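Local coordinates for epimerase family protein SDR39U1 (PDB 4B4O), which binds NADPH and is probably an NADP-dependent oxidoreductase of the short-chain dehydrogenase/reductase superfamily, at residues Gln188-Ile193 and Ala226-Thr231; Ala110-Gln113 and Glu119-Glu122; Leu173-Gly178 and Gln230-Ala235. The protein carries 3 engineered substitutions. All blocks are in the same frame, centred on the assembly; numbering follows the deposited sequence.

Contact 1. Residues Gln188-Ile193 and Ala226-Thr231; sequences QFFPWI and AEFAQT
Phe190 and Phe228 meet ring on ring and carry the contact between the loop entering strand 192-194 and helix 225-236. The pair is an offset stack, with centroids 4.4 Å apart and planes inclined at 26°. The overlap is unequal: Phe190 CZ lies over the centre of the Phe228 ring, whereas Phe228 CG lies above the Phe190 ring nearer its rim. The closest approach is Phe190 CE2 to Phe228 CD1 at 3.4 Å, so the outer end of one ring rests on the root and one side of the other.

A CH-pi contact extends the stack toward the helix backbone. Phe228 CB lies over the face of the Phe190 ring, 4.1 Å from its centroid. In Phe228, CG stands anti to the backbone N (chi1 166°), which carries the ring away from the helix axis and against Phe190. Cutting Phe190 back to alanine removes the ring, and one face of Phe228 would probably lose its aromatic partner, with a gap opening between loop and helix.

No hydrogen bond crosses between the two segments; within the helix, Glu227 O accepts Thr231 N at 3.0 Å and Thr231 OG1 at 2.8 Å, the two donors arriving from opposite faces of the carbonyl plane.

Backbone bonds from Gln188 to Asn225 and from Phe190 to Ala223 tie the loop to the start of helix 225-236 and to the chain just before it. Phe228 is enclosed further by Met168 and Met171 of helix 166-176, by Leu288 of helix 284-293 and by the ring of Phe232. Just beyond the stack, Pro191 and Ile193 bond through their backbones to Val159, bringing the chain alongside strand 151-161 in the parallel sheet.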
loop_
_atom_site.group_PDB
_atom_site.type_symbol
_atom_site.label_atom_id
_atom_site.label_comp_id
_atom_site.label_asym_id
_atom_site.label_seq_id
_atom_site.Cartn_x
_atom_site.Cartn_y
_atom_site.Cartn_z
ATOM N N GLN A 188 -12.747 -0.481 15.791
ATOM C CA GLN A 188 -11.340 -0.484 15.418
ATOM C C GLN A 188 -10.980 0.647 14.444
ATOM O O GLN A 188 -11.784 1.057 13.618
ATOM C CB GLN A 188 -10.939 -1.837 14.833
ATOM C CG GLN A 188 -11.524 -2.188 13.465
ATOM C CD GLN A 188 -12.908 -2.802 13.506
ATOM O OE1 GLN A 188 -13.676 -2.622 14.464
ATOM N NE2 GLN A 188 -13.245 -3.512 12.432
ATOM N N PHE A 189 -9.777 1.180 14.587
ATOM C CA PHE A 189 -9.307 2.219 13.700
ATOM C C PHE A 189 -9.190 1.678 12.275
ATOM O O PHE A 189 -8.838 0.504 12.042
ATOM C CB PHE A 189 -7.978 2.802 14.162
ATOM C CG PHE A 189 -8.066 3.573 15.445
ATOM C CD1 PHE A 189 -8.767 4.778 15.514
ATOM C CD2 PHE A 189 -7.441 3.104 16.590
ATOM C CE1 PHE A 189 -8.857 5.489 16.696
ATOM C CE2 PHE A 189 -7.534 3.809 17.778
ATOM C CZ PHE A 189 -8.235 5.006 17.831
ATOM N N PHE A 190 -9.517 2.549 11.328
ATOM C CA PHE A 190 -9.505 2.221 9.925
ATOM C C PHE A 190 -8.515 3.161 9.219
ATOM O O PHE A 190 -8.911 4.217 8.728
ATOM C CB PHE A 190 -10.919 2.382 9.382
ATOM C CG PHE A 190 -11.113 1.851 8.004
ATOM C CD1 PHE A 190 -11.192 0.482 7.786
ATOM C CD2 PHE A 190 -11.256 2.707 6.933
ATOM C CE1 PHE A 190 -11.356 -0.023 6.507
ATOM C CE2 PHE A 190 -11.447 2.219 5.651
ATOM C CZ PHE A 190 -11.504 0.851 5.435
ATOM N N PRO A 191 -7.209 2.801 9.217
ATOM C CA PRO A 191 -6.232 3.608 8.473
ATOM C C PRO A 191 -6.453 3.408 6.979
ATOM O O PRO A 191 -6.440 2.264 6.512
ATOM C CB PRO A 191 -4.874 3.023 8.896
ATOM C CG PRO A 191 -5.162 1.633 9.305
ATOM C CD PRO A 191 -6.587 1.613 9.820
ATOM N N TRP A 192 -6.665 4.499 6.258
ATOM C CA TRP A 192 -7.005 4.411 4.858
ATOM C C TRP A 192 -6.351 5.531 4.116
ATOM O O TRP A 192 -5.927 6.522 4.722
ATOM C CB TRP A 192 -8.518 4.493 4.708
ATOM C CG TRP A 192 -9.048 5.831 5.123
ATOM C CD1 TRP A 192 -9.440 6.232 6.375
ATOM C CD2 TRP A 192 -9.200 7.016 4.273
ATOM N NE1 TRP A 192 -9.820 7.531 6.360
ATOM C CE2 TRP A 192 -9.700 8.063 5.135
ATOM C CE3 TRP A 192 -8.969 7.292 2.922
ATOM C CZ2 TRP A 192 -9.953 9.331 4.670
ATOM C CZ3 TRP A 192 -9.223 8.574 2.458
ATOM C CH2 TRP A 192 -9.715 9.572 3.319
ATOM N N ILE A 193 -6.289 5.403 2.796
ATOM C CA ILE A 193 -5.850 6.485 1.916
ATOM C C ILE A 193 -6.521 6.314 0.558
ATOM O O ILE A 193 -6.758 5.191 0.106
ATOM C CB ILE A 193 -4.315 6.496 1.740
ATOM C CG1 ILE A 193 -3.850 7.774 1.037
ATOM C CG2 ILE A 193 -3.805 5.259 0.976
ATOM C CD1 ILE A 193 -2.346 7.969 1.104
ATOM N N ALA A 226 -16.597 1.372 11.867
ATOM C CA ALA A 226 -18.026 1.730 11.918
ATOM C C ALA A 226 -18.274 2.997 11.128
ATOM O O ALA A 226 -19.222 3.065 10.339
ATOM C CB ALA A 226 -18.510 1.919 13.340
ATOM N N GLU A 227 -17.417 3.999 11.310
ATOM C CA GLU A 227 -17.563 5.277 10.561
ATOM C C GLU A 227 -17.367 5.081 9.044
ATOM O O GLU A 227 -18.093 5.649 8.243
ATOM C CB GLU A 227 -16.626 6.376 11.120
ATOM C CG GLU A 227 -16.603 7.699 10.318
ATOM C CD GLU A 227 -15.459 8.653 10.728
ATOM O OE1 GLU A 227 -15.030 8.559 11.923
ATOM O OE2 GLU A 227 -14.969 9.469 9.882
ATOM N N PHE A 228 -16.422 4.233 8.666
ATOM C CA PHE A 228 -16.261 3.859 7.264
ATOM C C PHE A 228 -17.528 3.245 6.633
ATOM O O PHE A 228 -17.937 3.629 5.540
ATOM C CB PHE A 228 -15.082 2.870 7.086
ATOM C CG PHE A 228 -15.066 2.204 5.749
ATOM C CD1 PHE A 228 -14.630 2.897 4.640
ATOM C CD2 PHE A 228 -15.558 0.926 5.589
ATOM C CE1 PHE A 228 -14.649 2.317 3.393
ATOM C CE2 PHE A 228 -15.598 0.334 4.336
ATOM C CZ PHE A 228 -15.136 1.030 3.235
ATOM N N ALA A 229 -18.111 2.261 7.297
ATOM C CA ALA A 229 -19.282 1.585 6.758
ATOM C C ALA A 229 -20.425 2.572 6.579
ATOM O O ALA A 229 -21.105 2.582 5.547
ATOM C CB ALA A 229 -19.695 0.411 7.653
ATOM N N GLN A 230 -20.637 3.393 7.596
ATOM C CA GLN A 230 -21.720 4.363 7.599
ATOM C C GLN A 230 -21.551 5.407 6.482
ATOM O O GLN A 230 -22.480 5.653 5.720
ATOM C CB GLN A 230 -21.796 5.007 8.981
ATOM C CG GLN A 230 -22.848 6.082 9.148
ATOM C CD GLN A 230 -22.690 6.820 10.518
ATOM O OE1 GLN A 230 -22.708 6.204 11.605
ATOM N NE2 GLN A 230 -22.509 8.163 10.454
ATOM N N THR A 231 -20.344 5.957 6.359
ATOM C CA THR A 231 -20.020 6.969 5.333
ATOM C C THR A 231 -20.098 6.410 3.924
ATOM O O THR A 231 -20.510 7.064 2.997
ATOM C CB THR A 231 -18.587 7.521 5.532
ATOM O OG1 THR A 231 -18.450 8.019 6.864
ATOM C CG2 THR A 231 -18.272 8.671 4.556
#

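Contact 2. Residues Ala110-Gln113 and Glu119-Glu122; sequences AYYQ and EYDE
This is an aromatic contact, Tyr112 against Tyr120, within the single long loop that runs from strand 102-108 to helix 131-143. The two side chains slide past each other in opposite directions with planes 20° apart; the rings, slid apart, barely overlap, with centroids 5.4 Å apart. What meets is the root of each residue and the ring of the other. Tyr112 CB sits over the centre of the Tyr120 ring, 3.7 Å from its centroid, and Tyr120 CB lies above the Tyr112 ring toward its rim, 4.1 Å from that centroid. These reciprocal CH-pi contacts hold the two limbs of the loop together.

At the far end of Tyr120, OH donates a hydrogen bond to Gln113 O. The modelled separation from Tyr120 OH to Gln113 O, 2.4 Å, is very short and its exact value is doubtful. In Tyr112, whose side chain lies about 11 Å from the bound NADPH, CG stands anti to the carbonyl carbon (chi1 -48°), and the ring reaches along the opposite limb until its OH comes near Asp121 O and Glu122 CA. That hydroxyl is hydrogen-bonded to Asn216 and Arg156, while Asp121 forms a salt bridge with Arg270 and Glu122 bonds to the backbone N of Asn216.

Such a loop, folded at the C-terminal end of a parallel strand, belongs to the strand-loop-helix units of a Rossmann fold.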
loop_
_atom_site.group_PDB
_atom_site.type_symbol
_atom_site.label_atom_id
_atom_site.label_comp_id
_atom_site.label_asym_id
_atom_site.label_seq_id
_atom_site.Cartn_x
_atom_site.Cartn_y
_atom_site.Cartn_z
ATOM N N ALA A 110 0.656 -2.257 9.079
ATOM C CA ALA A 110 0.761 -3.455 9.915
ATOM C C ALA A 110 1.997 -3.435 10.835
ATOM O O ALA A 110 2.049 -4.175 11.817
ATOM C CB ALA A 110 0.795 -4.684 9.028
ATOM N N TYR A 111 2.989 -2.613 10.503
ATOM C CA TYR A 111 4.157 -2.404 11.369
ATOM C C TYR A 111 3.759 -1.987 12.793
ATOM O O TYR A 111 4.414 -2.360 13.754
ATOM C CB TYR A 111 5.068 -1.325 10.752
ATOM C CG TYR A 111 6.397 -1.127 11.456
ATOM C CD1 TYR A 111 7.481 -1.949 11.171
ATOM C CD2 TYR A 111 6.571 -0.112 12.374
ATOM C CE1 TYR A 111 8.695 -1.781 11.800
ATOM C CE2 TYR A 111 7.773 0.052 13.022
ATOM C CZ TYR A 111 8.840 -0.784 12.716
ATOM O OH TYR A 111 10.056 -0.616 13.342
ATOM N N TYR A 112 2.705 -1.182 12.904
ATOM C CA TYR A 112 2.277 -0.625 14.187
ATOM C C TYR A 112 1.267 -1.543 14.893
ATOM O O TYR A 112 0.322 -2.035 14.286
ATOM C CB TYR A 112 1.683 0.778 14.009
ATOM C CG TYR A 112 2.534 1.693 13.164
ATOM C CD1 TYR A 112 3.792 2.094 13.578
ATOM C CD2 TYR A 112 2.075 2.150 11.935
ATOM C CE1 TYR A 112 4.569 2.921 12.790
ATOM C CE2 TYR A 112 2.845 2.990 11.139
ATOM C CZ TYR A 112 4.091 3.369 11.570
ATOM O OH TYR A 112 4.833 4.213 10.782
ATOM N N GLN A 113 1.519 -1.784 16.169
ATOM C CA GLN A 113 0.730 -2.691 16.967
ATOM C C GLN A 113 -0.737 -2.224 17.018
ATOM O O GLN A 113 -1.032 -1.139 17.493
ATOM C CB GLN A 113 1.364 -2.772 18.364
ATOM C CG GLN A 113 0.561 -3.403 19.495
ATOM C CD GLN A 113 0.392 -4.915 19.403
ATOM O OE1 GLN A 113 1.331 -5.709 19.722
ATOM N NE2 GLN A 113 -0.840 -5.337 19.043
ATOM N N GLU A 119 -1.489 5.596 19.619
ATOM C CA GLU A 119 -1.384 6.509 18.498
ATOM C C GLU A 119 0.044 6.437 17.955
ATOM O O GLU A 119 1.001 6.540 18.711
ATOM C CB GLU A 119 -1.730 7.929 18.958
ATOM C CG GLU A 119 -1.479 8.999 17.921
ATOM C CD GLU A 119 -2.043 10.368 18.313
ATOM O OE1 GLU A 119 -3.307 10.529 18.291
ATOM O OE2 GLU A 119 -1.215 11.294 18.551
ATOM N N TYR A 120 0.188 6.276 16.653
ATOM C CA TYR A 120 1.487 6.042 16.048
ATOM C C TYR A 120 1.818 7.103 15.016
ATOM O O TYR A 120 0.936 7.577 14.317
ATOM C CB TYR A 120 1.494 4.671 15.358
ATOM C CG TYR A 120 1.159 3.514 16.283
ATOM C CD1 TYR A 120 2.129 2.958 17.090
ATOM C CD2 TYR A 120 -0.130 3.002 16.355
ATOM C CE1 TYR A 120 1.831 1.928 17.942
ATOM C CE2 TYR A 120 -0.437 1.969 17.211
ATOM C CZ TYR A 120 0.545 1.440 18.002
ATOM O OH TYR A 120 0.286 0.390 18.846
ATOM N N ASP A 121 3.103 7.440 14.910
ATOM C CA ASP A 121 3.620 8.127 13.725
ATOM C C ASP A 121 4.812 7.381 13.153
ATOM O O ASP A 121 5.117 6.270 13.574
ATOM C CB ASP A 121 3.897 9.616 13.993
ATOM C CG ASP A 121 5.103 9.873 14.881
ATOM O OD1 ASP A 121 5.853 8.946 15.204
ATOM O OD2 ASP A 121 5.281 11.048 15.280
ATOM N N GLU A 122 5.505 8.000 12.208
ATOM C CA GLU A 122 6.597 7.335 11.471
ATOM C C GLU A 122 7.785 6.950 12.352
ATOM O O GLU A 122 8.589 6.127 11.976
ATOM C CB GLU A 122 7.064 8.198 10.290
ATOM C CG GLU A 122 6.010 8.346 9.190
ATOM C CD GLU A 122 5.033 9.500 9.386
ATOM O OE1 GLU A 122 5.009 10.170 10.446
ATOM O OE2 GLU A 122 4.293 9.780 8.427
#

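Contact 3. Residues Leu173-Gly178 and Gln230-Ala235; sequences LPFRLG and QTFGAA. Engineered in segment 230-235: Phe232 (natural residue Leu).
Phe175 lays one face of its ring over the CD2 side of Phe232, a residue engineered in place of the natural leucine. The pair belongs to a helix-helix interface on the Rossmann-type fold, joining the C-terminal end of helix 166-176 to helix 225-236. The two rings cross obliquely, their planes 34° apart and their centroids separated by 4.5 Å. Phe232 CD2 makes the closest approach, above the Phe175 ring but displaced toward its rim, 3.3 Å from Phe175 CD2. Next to it, Phe232 CE2 reaches back to the root of the partner and lies 3.7 Å from Phe175 CB. With CG anti to the backbone N (chi1 -167°), the Phe232 ring extends out from its helix into this position.

No hydrogen bond crosses between 173-178 and 230-235, and the contact is entirely apolar packing. Phe232 also meets Met168 and Leu172 of helix 166-176 and Leu288 of helix 284-293, while Phe175 touches Leu236 as well. A polar link lies nearby: Arg176 O accepts a hydrogen bond from Arg238 NE.

Helix 166-176 finishes just past Phe175 in a Schellman motif, with Gly178 adopting positive phi. Gly178 N donates to Phe175 O at 3.0 Å, so the residue whose ring packs on Phe232 also takes part, through its carbonyl, in ending the helix.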
loop_
_atom_site.group_PDB
_atom_site.type_symbol
_atom_site.label_atom_id
_atom_site.label_comp_id
_atom_site.label_asym_id
_atom_site.label_seq_id
_atom_site.Cartn_x
_atom_site.Cartn_y
_atom_site.Cartn_z
ATOM N N LEU A 173 -19.643 -4.083 -4.662
ATOM C CA LEU A 173 -20.918 -4.680 -5.077
ATOM C C LEU A 173 -21.821 -5.007 -3.875
ATOM O O LEU A 173 -22.990 -4.647 -3.885
ATOM C CB LEU A 173 -20.717 -5.893 -5.975
ATOM C CG LEU A 173 -21.994 -6.541 -6.536
ATOM C CD1 LEU A 173 -22.957 -5.592 -7.269
ATOM C CD2 LEU A 173 -21.607 -7.698 -7.435
ATOM N N PRO A 174 -21.280 -5.646 -2.824
ATOM C CA PRO A 174 -22.128 -5.904 -1.671
ATOM C C PRO A 174 -22.687 -4.634 -1.039
ATOM O O PRO A 174 -23.877 -4.572 -0.735
ATOM C CB PRO A 174 -21.184 -6.628 -0.699
ATOM C CG PRO A 174 -20.199 -7.302 -1.579
ATOM C CD PRO A 174 -19.991 -6.360 -2.723
ATOM N N PHE A 175 -21.843 -3.636 -0.841
ATOM C CA PHE A 175 -22.317 -2.377 -0.298
ATOM C C PHE A 175 -23.407 -1.766 -1.177
ATOM O O PHE A 175 -24.447 -1.325 -0.663
ATOM C CB PHE A 175 -21.173 -1.377 -0.104
ATOM C CG PHE A 175 -20.558 -1.425 1.251
ATOM C CD1 PHE A 175 -19.632 -2.405 1.586
ATOM C CD2 PHE A 175 -20.916 -0.486 2.223
ATOM C CE1 PHE A 175 -19.069 -2.452 2.858
ATOM C CE2 PHE A 175 -20.350 -0.529 3.501
ATOM C CZ PHE A 175 -19.437 -1.522 3.815
ATOM N N ARG A 176 -23.189 -1.770 -2.488
ATOM C CA ARG A 176 -24.190 -1.279 -3.420
ATOM C C ARG A 176 -25.515 -2.008 -3.337
ATOM O O ARG A 176 -26.542 -1.449 -3.689
ATOM C CB ARG A 176 -23.665 -1.337 -4.848
ATOM C CG ARG A 176 -22.714 -0.202 -5.162
ATOM C CD ARG A 176 -22.131 -0.326 -6.559
ATOM N NE ARG A 176 -23.138 -0.057 -7.578
ATOM C CZ ARG A 176 -22.991 -0.321 -8.881
ATOM N NH1 ARG A 176 -21.863 -0.880 -9.320
ATOM N NH2 ARG A 176 -23.969 -0.043 -9.757
ATOM N N LEU A 177 -25.493 -3.252 -2.879
ATOM C CA LEU A 177 -26.694 -4.058 -2.783
ATOM C C LEU A 177 -27.327 -4.031 -1.404
ATOM O O LEU A 177 -28.283 -4.759 -1.134
ATOM C CB LEU A 177 -26.378 -5.506 -3.199
ATOM C CG LEU A 177 -26.189 -5.767 -4.707
ATOM C CD1 LEU A 177 -25.648 -7.165 -4.909
ATOM C CD2 LEU A 177 -27.471 -5.585 -5.502
ATOM N N GLY A 178 -26.785 -3.211 -0.519
ATOM C CA GLY A 178 -27.303 -3.101 0.846
ATOM C C GLY A 178 -26.855 -4.200 1.819
ATOM O O GLY A 178 -27.479 -4.374 2.882
ATOM N N GLN A 230 -20.637 3.393 7.596
ATOM C CA GLN A 230 -21.720 4.363 7.599
ATOM C C GLN A 230 -21.551 5.407 6.482
ATOM O O GLN A 230 -22.480 5.653 5.720
ATOM C CB GLN A 230 -21.796 5.007 8.981
ATOM C CG GLN A 230 -22.848 6.082 9.148
ATOM C CD GLN A 230 -22.690 6.820 10.518
ATOM O OE1 GLN A 230 -22.708 6.204 11.605
ATOM N NE2 GLN A 230 -22.509 8.163 10.454
ATOM N N THR A 231 -20.344 5.957 6.359
ATOM C CA THR A 231 -20.020 6.969 5.333
ATOM C C THR A 231 -20.098 6.410 3.924
ATOM O O THR A 231 -20.510 7.064 2.997
ATOM C CB THR A 231 -18.587 7.521 5.532
ATOM O OG1 THR A 231 -18.450 8.019 6.864
ATOM C CG2 THR A 231 -18.272 8.671 4.556
ATOM N N PHE A 232 -19.710 5.151 3.784
ATOM C CA PHE A 232 -19.757 4.488 2.495
ATOM C C PHE A 232 -21.209 4.229 2.068
ATOM O O PHE A 232 -21.571 4.486 0.922
ATOM C CB PHE A 232 -18.962 3.185 2.574
ATOM C CG PHE A 232 -18.677 2.545 1.253
ATOM C CD1 PHE A 232 -18.699 3.267 0.074
ATOM C CD2 PHE A 232 -18.321 1.197 1.204
ATOM C CE1 PHE A 232 -18.404 2.648 -1.137
ATOM C CE2 PHE A 232 -18.003 0.581 0.005
ATOM C CZ PHE A 232 -18.052 1.305 -1.166
ATOM N N GLY A 233 -22.025 3.715 2.985
ATOM C CA GLY A 233 -23.456 3.572 2.745
ATOM C C GLY A 233 -24.089 4.905 2.355
ATOM O O GLY A 233 -24.799 4.989 1.338
ATOM N N ALA A 234 -23.798 5.954 3.114
ATOM C CA ALA A 234 -24.323 7.276 2.794
ATOM C C ALA A 234 -23.918 7.666 1.379
ATOM O O ALA A 234 -24.755 8.092 0.604
ATOM C CB ALA A 234 -23.891 8.324 3.821
ATOM N N ALA A 235 -22.666 7.471 1.012
ATOM C CA ALA A 235 -22.188 7.906 -0.305
ATOM C C ALA A 235 -22.856 7.157 -1.436
ATOM O O ALA A 235 -22.958 7.678 -2.546
ATOM C CB ALA A 235 -20.666 7.768 -0.424
#

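How the contacts relate
Contact 2 comes first along the chain and closes before the other two open; the order then runs 173-178, 188-193, and finally helix 225-236, which carries the second segments of contacts 1 and 3. These two share Gln230 and Thr231, have centres 13 Å apart, and touch directly, Ala229 O lying 3.8 Å from Phe175 CE2. Helix 225-236 thus packs on both helix 166-176 and the loop before strand 192-194, consecutive elements of the chain. Contact 2 stands apart, its centre about 17 Å from that of contact 1 and about 29 Å from that of contact 3, in a loop leaving another strand of the same parallel sheet.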